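Histidyl-trna synthetase (Thermus thermophilus, PDB 1H4V) joins L-histidine to tRNA(His) at the expense of ATP, releasing AMP and diphosphate, and works as a homodimer. Local coordinates at residues R22-A34 with V144-L156. Residues are numbered along the deposited sequence; the frame is centred on the assembly and turned at random.
Sequences RIVATARKVLEAA and VVLLYECLKELGL. With SO4 (sulfate ion), chain B.
The CA atoms of Ile23, Ala27 and Leu31 in helix 14-33 lie nearest those of Leu154, Cys150 and Leu146 in segment 144-156, a roughly antiparallel order, the two short axes approaching to 9.2 Å with 139° between their directions. The pair illustrates how the class II synthetase catalytic fold covers its mixed, largely antiparallel sheet with helices: Val127 and Tyr129 of strand 123-132 lie against Ala27, Leu31 and Leu146, while Phe269 and Val271 of strand 267-272 take the side chains of Leu147 and Leu151. The backbones come nearest at Ala27 and Cys150, CA to CA 5.4 Å, a closeness consistent with the small Ala27 side chain. Cys150 SG sits among Ala27, Val30 and Leu31, and meets Leu31 CD1 at 3.8 Å. Toward the end of helix 14-33, Ala34 CB rests on Leu146 CD2 at 3.8 Å. The other end belongs to Leu154, whose CD2 lies over Thr26, 3.4 Å from OG1, while its CD1 touches Ile23 CG2, the two side chains crossing at about a right angle. With CG2 anti to the backbone N, Thr26 extends that methyl to the Cys150 carbonyl and Glu153 CB. Its hydroxyl instead turns back one helical turn and donates to Arg22 O at 3.0 Å, from the face of the carbonyl opposite to Thr26 N. Were Thr26 an alanine, Leu154 CD2 and Glu153 CB would probably lose part of their packing, and Arg22 O its second donor. Along the outer margin, a long salt bridge links Lys29 NZ to Glu153 OE2, which Lys29 reaches through a bend at chi3 (71°). Beyond the interface, Arg22, with Arg18, binds a sulfate probably from the crystallisation liquor, Arg22 NE donating to sulfate O2, 2.9 Å away, in a fairly straight bond (N-H...O 158°).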
ATOM      1  N   ARG A  22       3.810  -2.680  10.746  1.00 14.97           N
ATOM      2  CA  ARG A  22       4.913  -3.373  11.388  1.00 17.61           C
ATOM      3  C   ARG A  22       5.032  -4.765  10.793  1.00 16.96           C
ATOM      4  O   ARG A  22       6.123  -5.229  10.453  1.00 16.18           O
ATOM      5  CB  ARG A  22       4.682  -3.488  12.896  1.00 18.70           C
ATOM      6  CG  ARG A  22       5.083  -2.266  13.683  1.00 28.71           C
ATOM      7  CD  ARG A  22       5.556  -2.682  15.062  1.00 34.98           C
ATOM      8  NE  ARG A  22       5.892  -1.543  15.908  1.00 36.53           N
ATOM      9  CZ  ARG A  22       6.444  -1.657  17.111  1.00 38.01           C
ATOM     10  NH1 ARG A  22       6.721  -2.861  17.593  1.00 33.73           N
ATOM     11  NH2 ARG A  22       6.702  -0.573  17.836  1.00 37.04           N
ATOM     12  N   ILE A  23       3.886  -5.424  10.679  1.00 15.98           N
ATOM     13  CA  ILE A  23       3.826  -6.763  10.137  1.00 14.86           C
ATOM     14  C   ILE A  23       4.416  -6.808   8.737  1.00 15.46           C
ATOM     15  O   ILE A  23       5.258  -7.666   8.443  1.00 16.18           O
ATOM     16  CB  ILE A  23       2.373  -7.269  10.127  1.00 14.32           C
ATOM     17  CG1 ILE A  23       1.868  -7.349  11.576  1.00 12.25           C
ATOM     18  CG2 ILE A  23       2.291  -8.634   9.475  1.00 14.08           C
ATOM     19  CD1 ILE A  23       0.410  -7.697  11.713  1.00  8.63           C
ATOM     20  N   VAL A  24       3.991  -5.882   7.879  1.00 13.79           N
ATOM     21  CA  VAL A  24       4.507  -5.845   6.519  1.00 12.98           C
ATOM     22  C   VAL A  24       5.988  -5.464   6.506  1.00 14.32           C
ATOM     23  O   VAL A  24       6.765  -6.052   5.748  1.00 16.55           O
ATOM     24  CB  VAL A  24       3.672  -4.867   5.623  1.00 14.66           C
ATOM     25  CG1 VAL A  24       4.385  -4.605   4.316  1.00 11.60           C
ATOM     26  CG2 VAL A  24       2.296  -5.491   5.319  1.00  8.21           C
ATOM     27  N   ALA A  25       6.390  -4.505   7.346  1.00 11.98           N
ATOM     28  CA  ALA A  25       7.795  -4.087   7.410  1.00 13.23           C
ATOM     29  C   ALA A  25       8.674  -5.267   7.822  1.00 14.01           C
ATOM     30  O   ALA A  25       9.800  -5.405   7.354  1.00 14.72           O
ATOM     31  CB  ALA A  25       7.981  -2.929   8.401  1.00  7.21           C
ATOM     32  N   THR A  26       8.159  -6.112   8.704  1.00 14.23           N
ATOM     33  CA  THR A  26       8.911  -7.276   9.137  1.00 16.40           C
ATOM     34  C   THR A  26       9.058  -8.286   8.000  1.00 17.02           C
ATOM     35  O   THR A  26      10.139  -8.827   7.782  1.00 17.17           O
ATOM     36  CB  THR A  26       8.239  -7.944  10.328  1.00 17.00           C
ATOM     37  OG1 THR A  26       8.310  -7.060  11.451  1.00 22.87           O
ATOM     38  CG2 THR A  26       8.927  -9.258  10.664  1.00 17.23           C
ATOM     39  N   ALA A  27       7.973  -8.541   7.271  1.00 17.98           N
ATOM     40  CA  ALA A  27       8.041  -9.476   6.153  1.00 16.83           C
ATOM     41  C   ALA A  27       9.033  -8.915   5.132  1.00 16.87           C
ATOM     42  O   ALA A  27       9.852  -9.653   4.580  1.00 18.12           O
ATOM     43  CB  ALA A  27       6.663  -9.646   5.506  1.00 14.08           C
ATOM     44  N   ARG A  28       8.970  -7.609   4.889  1.00 14.12           N
ATOM     45  CA  ARG A  28       9.876  -7.007   3.928  1.00 16.28           C
ATOM     46  C   ARG A  28      11.334  -7.259   4.320  1.00 15.97           C
ATOM     47  O   ARG A  28      12.153  -7.608   3.467  1.00 15.16           O
ATOM     48  CB  ARG A  28       9.626  -5.495   3.783  1.00 15.63           C
ATOM     49  CG  ARG A  28      10.699  -4.788   2.953  1.00 16.55           C
ATOM     50  CD  ARG A  28      10.458  -3.293   2.763  1.00 17.65           C
ATOM     51  NE  ARG A  28       9.416  -3.012   1.774  1.00 25.59           N
ATOM     52  CZ  ARG A  28       8.181  -2.609   2.068  1.00 30.27           C
ATOM     53  NH1 ARG A  28       7.815  -2.429   3.336  1.00 33.28           N
ATOM     54  NH2 ARG A  28       7.303  -2.399   1.095  1.00 25.71           N
ATOM     55  N   LYS A  29      11.651  -7.099   5.603  1.00 16.13           N
ATOM     56  CA  LYS A  29      13.022  -7.307   6.072  1.00 17.28           C
ATOM     57  C   LYS A  29      13.499  -8.746   5.889  1.00 17.36           C
ATOM     58  O   LYS A  29      14.581  -8.980   5.354  1.00 15.12           O
ATOM     59  CB  LYS A  29      13.164  -6.916   7.553  1.00 19.06           C
ATOM     60  CG  LYS A  29      14.562  -7.180   8.134  1.00 18.71           C
ATOM     61  CD  LYS A  29      14.657  -6.804   9.611  1.00 28.07           C
ATOM     62  CE  LYS A  29      13.869  -7.769  10.507  1.00 37.56           C
ATOM     63  NZ  LYS A  29      14.080  -7.515  11.970  1.00 41.69           N
ATOM     64  N   VAL A  30      12.699  -9.714   6.326  1.00 17.95           N
ATOM     65  CA  VAL A  30      13.118 -11.107   6.195  1.00 20.31           C
ATOM     66  C   VAL A  30      13.102 -11.608   4.751  1.00 18.45           C
ATOM     67  O   VAL A  30      14.019 -12.305   4.328  1.00 18.71           O
ATOM     68  CB  VAL A  30      12.254 -12.065   7.083  1.00 23.55           C
ATOM     69  CG1 VAL A  30      11.991 -11.432   8.439  1.00 18.39           C
ATOM     70  CG2 VAL A  30      10.974 -12.409   6.396  1.00 28.52           C
ATOM     71  N   LEU A  31      12.075 -11.244   3.991  1.00 16.25           N
ATOM     72  CA  LEU A  31      11.983 -11.694   2.606  1.00 14.07           C
ATOM     73  C   LEU A  31      13.027 -11.057   1.690  1.00 14.00           C
ATOM     74  O   LEU A  31      13.542 -11.721   0.789  1.00 15.89           O
ATOM     75  CB  LEU A  31      10.569 -11.448   2.066  1.00  8.13           C
ATOM     76  CG  LEU A  31       9.542 -12.588   2.186  1.00 16.08           C
ATOM     77  CD1 LEU A  31       9.872 -13.520   3.320  1.00 13.15           C
ATOM     78  CD2 LEU A  31       8.139 -11.997   2.355  1.00 11.81           C
ATOM     79  N   GLU A  32      13.360  -9.788   1.908  1.00 12.96           N
ATOM     80  CA  GLU A  32      14.352  -9.158   1.043  1.00 15.78           C
ATOM     81  C   GLU A  32      15.782  -9.551   1.430  1.00 16.93           C
ATOM     82  O   GLU A  32      16.708  -9.399   0.635  1.00 16.04           O
ATOM     83  CB  GLU A  32      14.162  -7.630   1.001  1.00 11.99           C
ATOM     84  CG  GLU A  32      12.806  -7.251   0.360  1.00 16.19           C
ATOM     85  CD  GLU A  32      12.659  -5.784  -0.004  1.00 20.60           C
ATOM     86  OE1 GLU A  32      13.195  -4.916   0.720  1.00 29.87           O
ATOM     87  OE2 GLU A  32      11.982  -5.493  -1.013  1.00 19.41           O
ATOM     88  N   ALA A  33      15.950 -10.086   2.638  1.00 17.56           N
ATOM     89  CA  ALA A  33      17.264 -10.536   3.085  1.00 16.29           C
ATOM     90  C   ALA A  33      17.522 -11.879   2.421  1.00 17.47           C
ATOM     91  O   ALA A  33      18.671 -12.306   2.296  1.00 21.45           O
ATOM     92  CB  ALA A  33      17.295 -10.695   4.593  1.00 12.30           C
ATOM     93  N   ALA A  34      16.452 -12.553   2.001  1.00 15.55           N
ATOM     94  CA  ALA A  34      16.594 -13.844   1.338  1.00 13.97           C
ATOM     95  C   ALA A  34      16.558 -13.690  -0.175  1.00 14.18           C
ATOM     96  O   ALA A  34      16.406 -14.662  -0.908  1.00 15.58           O
ATOM     97  CB  ALA A  34      15.524 -14.787   1.790  1.00 11.95           C
ATOM     98  N   VAL A 144       9.136 -22.580   3.782  1.00 14.28           N
ATOM     99  CA  VAL A 144       8.655 -22.920   5.120  1.00 15.55           C
ATOM    100  C   VAL A 144       9.391 -22.111   6.194  1.00 17.30           C
ATOM    101  O   VAL A 144       8.768 -21.456   7.033  1.00 16.59           O
ATOM    102  CB  VAL A 144       8.832 -24.439   5.417  1.00 15.97           C
ATOM    103  CG1 VAL A 144       8.505 -24.725   6.862  1.00 16.79           C
ATOM    104  CG2 VAL A 144       7.910 -25.275   4.509  1.00 15.46           C
ATOM    105  N   VAL A 145      10.718 -22.151   6.168  1.00 17.79           N
ATOM    106  CA  VAL A 145      11.504 -21.411   7.148  1.00 16.27           C
ATOM    107  C   VAL A 145      11.255 -19.908   7.061  1.00 14.07           C
ATOM    108  O   VAL A 145      11.169 -19.242   8.084  1.00 13.59           O
ATOM    109  CB  VAL A 145      13.011 -21.670   6.972  1.00 19.20           C
ATOM    110  CG1 VAL A 145      13.791 -20.921   8.042  1.00 24.87           C
ATOM    111  CG2 VAL A 145      13.290 -23.157   7.066  1.00 22.15           C
ATOM    112  N   LEU A 146      11.143 -19.376   5.844  1.00 13.72           N
ATOM    113  CA  LEU A 146      10.892 -17.946   5.669  1.00 14.92           C
ATOM    114  C   LEU A 146       9.570 -17.517   6.319  1.00 15.77           C
ATOM    115  O   LEU A 146       9.504 -16.465   6.953  1.00 16.91           O
ATOM    116  CB  LEU A 146      10.876 -17.571   4.186  1.00 13.05           C
ATOM    117  CG  LEU A 146      12.223 -17.382   3.481  1.00 15.15           C
ATOM    118  CD1 LEU A 146      11.981 -16.957   2.052  1.00 13.08           C
ATOM    119  CD2 LEU A 146      13.057 -16.330   4.199  1.00 12.63           C
ATOM    120  N   LEU A 147       8.527 -18.329   6.157  1.00 14.93           N
ATOM    121  CA  LEU A 147       7.235 -18.029   6.750  1.00 15.91           C
ATOM    122  C   LEU A 147       7.372 -18.134   8.257  1.00 17.99           C
ATOM    123  O   LEU A 147       6.926 -17.257   9.001  1.00 18.94           O
ATOM    124  CB  LEU A 147       6.170 -19.012   6.257  1.00 14.69           C
ATOM    125  CG  LEU A 147       4.838 -18.974   7.004  1.00 17.99           C
ATOM    126  CD1 LEU A 147       4.234 -17.572   6.909  1.00 16.04           C
ATOM    127  CD2 LEU A 147       3.898 -20.021   6.421  1.00 13.89           C
ATOM    128  N   TYR A 148       8.004 -19.210   8.704  1.00 18.34           N
ATOM    129  CA  TYR A 148       8.226 -19.429  10.127  1.00 20.78           C
ATOM    130  C   TYR A 148       8.939 -18.203  10.717  1.00 21.85           C
ATOM    131  O   TYR A 148       8.522 -17.670  11.748  1.00 20.74           O
ATOM    132  CB  TYR A 148       9.076 -20.688  10.311  1.00 22.75           C
ATOM    133  CG  TYR A 148       9.297 -21.106  11.742  1.00 27.77           C
ATOM    134  CD1 TYR A 148       8.236 -21.527  12.537  1.00 28.79           C
ATOM    135  CD2 TYR A 148      10.576 -21.101  12.297  1.00 27.01           C
ATOM    136  CE1 TYR A 148       8.441 -21.937  13.851  1.00 27.60           C
ATOM    137  CE2 TYR A 148      10.791 -21.505  13.606  1.00 26.19           C
ATOM    138  CZ  TYR A 148       9.720 -21.924  14.377  1.00 29.31           C
ATOM    139  OH  TYR A 148       9.934 -22.340  15.671  1.00 33.33           O
ATOM    140  N   GLU A 149      10.003 -17.758  10.044  1.00 21.99           N
ATOM    141  CA  GLU A 149      10.786 -16.598  10.471  1.00 23.38           C
ATOM    142  C   GLU A 149       9.994 -15.287  10.517  1.00 22.66           C
ATOM    143  O   GLU A 149      10.100 -14.539  11.485  1.00 22.49           O
ATOM    144  CB  GLU A 149      12.001 -16.413   9.560  1.00 27.62           C
ATOM    145  CG  GLU A 149      13.307 -16.891  10.165  1.00 41.16           C
ATOM    146  CD  GLU A 149      13.767 -16.028  11.338  1.00 49.79           C
ATOM    147  OE1 GLU A 149      14.169 -14.861  11.110  1.00 52.56           O
ATOM    148  OE2 GLU A 149      13.724 -16.517  12.490  1.00 52.50           O
ATOM    149  N   CYS A 150       9.228 -14.988   9.470  1.00 21.44           N
ATOM    150  CA  CYS A 150       8.438 -13.762   9.464  1.00 23.15           C
ATOM    151  C   CYS A 150       7.632 -13.695  10.748  1.00 23.65           C
ATOM    152  O   CYS A 150       7.607 -12.667  11.425  1.00 25.11           O
ATOM    153  CB  CYS A 150       7.454 -13.729   8.291  1.00 24.12           C
ATOM    154  SG  CYS A 150       8.148 -13.458   6.657  1.00 32.22           S
ATOM    155  N   LEU A 151       6.980 -14.806  11.076  1.00 22.53           N
ATOM    156  CA  LEU A 151       6.136 -14.890  12.261  1.00 23.35           C
ATOM    157  C   LEU A 151       6.919 -14.847  13.566  1.00 22.95           C
ATOM    158  O   LEU A 151       6.492 -14.213  14.528  1.00 23.49           O
ATOM    159  CB  LEU A 151       5.287 -16.162  12.210  1.00 21.03           C
ATOM    160  CG  LEU A 151       4.435 -16.369  10.955  1.00 23.03           C
ATOM    161  CD1 LEU A 151       3.776 -17.747  11.013  1.00 21.63           C
ATOM    162  CD2 LEU A 151       3.390 -15.270  10.847  1.00 22.90           C
ATOM    163  N   LYS A 152       8.060 -15.525  13.599  1.00 23.00           N
ATOM    164  CA  LYS A 152       8.887 -15.546  14.797  1.00 25.05           C
ATOM    165  C   LYS A 152       9.437 -14.152  15.074  1.00 25.44           C
ATOM    166  O   LYS A 152       9.474 -13.719  16.217  1.00 24.92           O
ATOM    167  CB  LYS A 152      10.048 -16.529  14.625  1.00 28.67           C
ATOM    168  CG  LYS A 152      10.319 -17.394  15.841  1.00 33.50           C
ATOM    169  CD  LYS A 152       9.261 -18.474  15.986  1.00 40.63           C
ATOM    170  CE  LYS A 152       9.465 -19.303  17.251  1.00 44.43           C
ATOM    171  NZ  LYS A 152       9.224 -18.512  18.493  1.00 46.70           N
ATOM    172  N   GLU A 153       9.856 -13.451  14.021  1.00 26.44           N
ATOM    173  CA  GLU A 153      10.404 -12.103  14.158  1.00 26.67           C
ATOM    174  C   GLU A 153       9.364 -11.123  14.677  1.00 27.45           C
ATOM    175  O   GLU A 153       9.714 -10.099  15.262  1.00 28.20           O
ATOM    176  CB  GLU A 153      10.942 -11.604  12.819  1.00 26.02           C
ATOM    177  CG  GLU A 153      12.171 -12.351  12.328  1.00 35.53           C
ATOM    178  CD  GLU A 153      13.458 -11.917  13.017  1.00 40.11           C
ATOM    179  OE1 GLU A 153      14.434 -12.700  12.986  1.00 44.70           O
ATOM    180  OE2 GLU A 153      13.505 -10.794  13.573  1.00 37.19           O
ATOM    181  N   LEU A 154       8.087 -11.433  14.454  1.00 26.25           N
ATOM    182  CA  LEU A 154       7.003 -10.578  14.916  1.00 25.44           C
ATOM    183  C   LEU A 154       6.801 -10.744  16.414  1.00 25.58           C
ATOM    184  O   LEU A 154       6.060  -9.984  17.030  1.00 25.88           O
ATOM    185  CB  LEU A 154       5.699 -10.913  14.186  1.00 25.88           C
ATOM    186  CG  LEU A 154       5.647 -10.570  12.699  1.00 24.74           C
ATOM    187  CD1 LEU A 154       4.372 -11.108  12.108  1.00 29.11           C
ATOM    188  CD2 LEU A 154       5.738  -9.071  12.509  1.00 22.81           C
ATOM    189  N   GLY A 155       7.452 -11.750  16.992  1.00 25.32           N
ATOM    190  CA  GLY A 155       7.330 -11.986  18.417  1.00 26.42           C
ATOM    191  C   GLY A 155       6.407 -13.135  18.777  1.00 28.84           C
ATOM    192  O   GLY A 155       6.296 -13.507  19.947  1.00 30.41           O
ATOM    193  N   LEU A 156       5.735 -13.702  17.785  1.00 28.94           N
ATOM    194  CA  LEU A 156       4.837 -14.811  18.044  1.00 29.71           C
ATOM    195  C   LEU A 156       5.621 -16.045  18.472  1.00 32.01           C
ATOM    196  O   LEU A 156       6.714 -16.301  17.970  1.00 32.75           O
ATOM    197  CB  LEU A 156       4.021 -15.129  16.789  1.00 28.17           C
ATOM    198  CG  LEU A 156       2.996 -14.078  16.348  1.00 28.93           C
ATOM    199  CD1 LEU A 156       2.409 -14.444  14.992  1.00 23.04           C
ATOM    200  CD2 LEU A 156       1.897 -13.975  17.407  1.00 28.20           C
TER
HETATM  201  S   SO4 B1422       5.570   2.350  15.084  1.00 40.80           S
HETATM  202  O1  SO4 B1422       5.521   2.274  16.558  1.00 37.55           O
HETATM  203  O2  SO4 B1422       5.974   1.043  14.536  1.00 39.08           O
HETATM  204  O3  SO4 B1422       6.540   3.370  14.655  1.00 39.25           O
HETATM  205  O4  SO4 B1422       4.233   2.715  14.575  1.00 40.06           O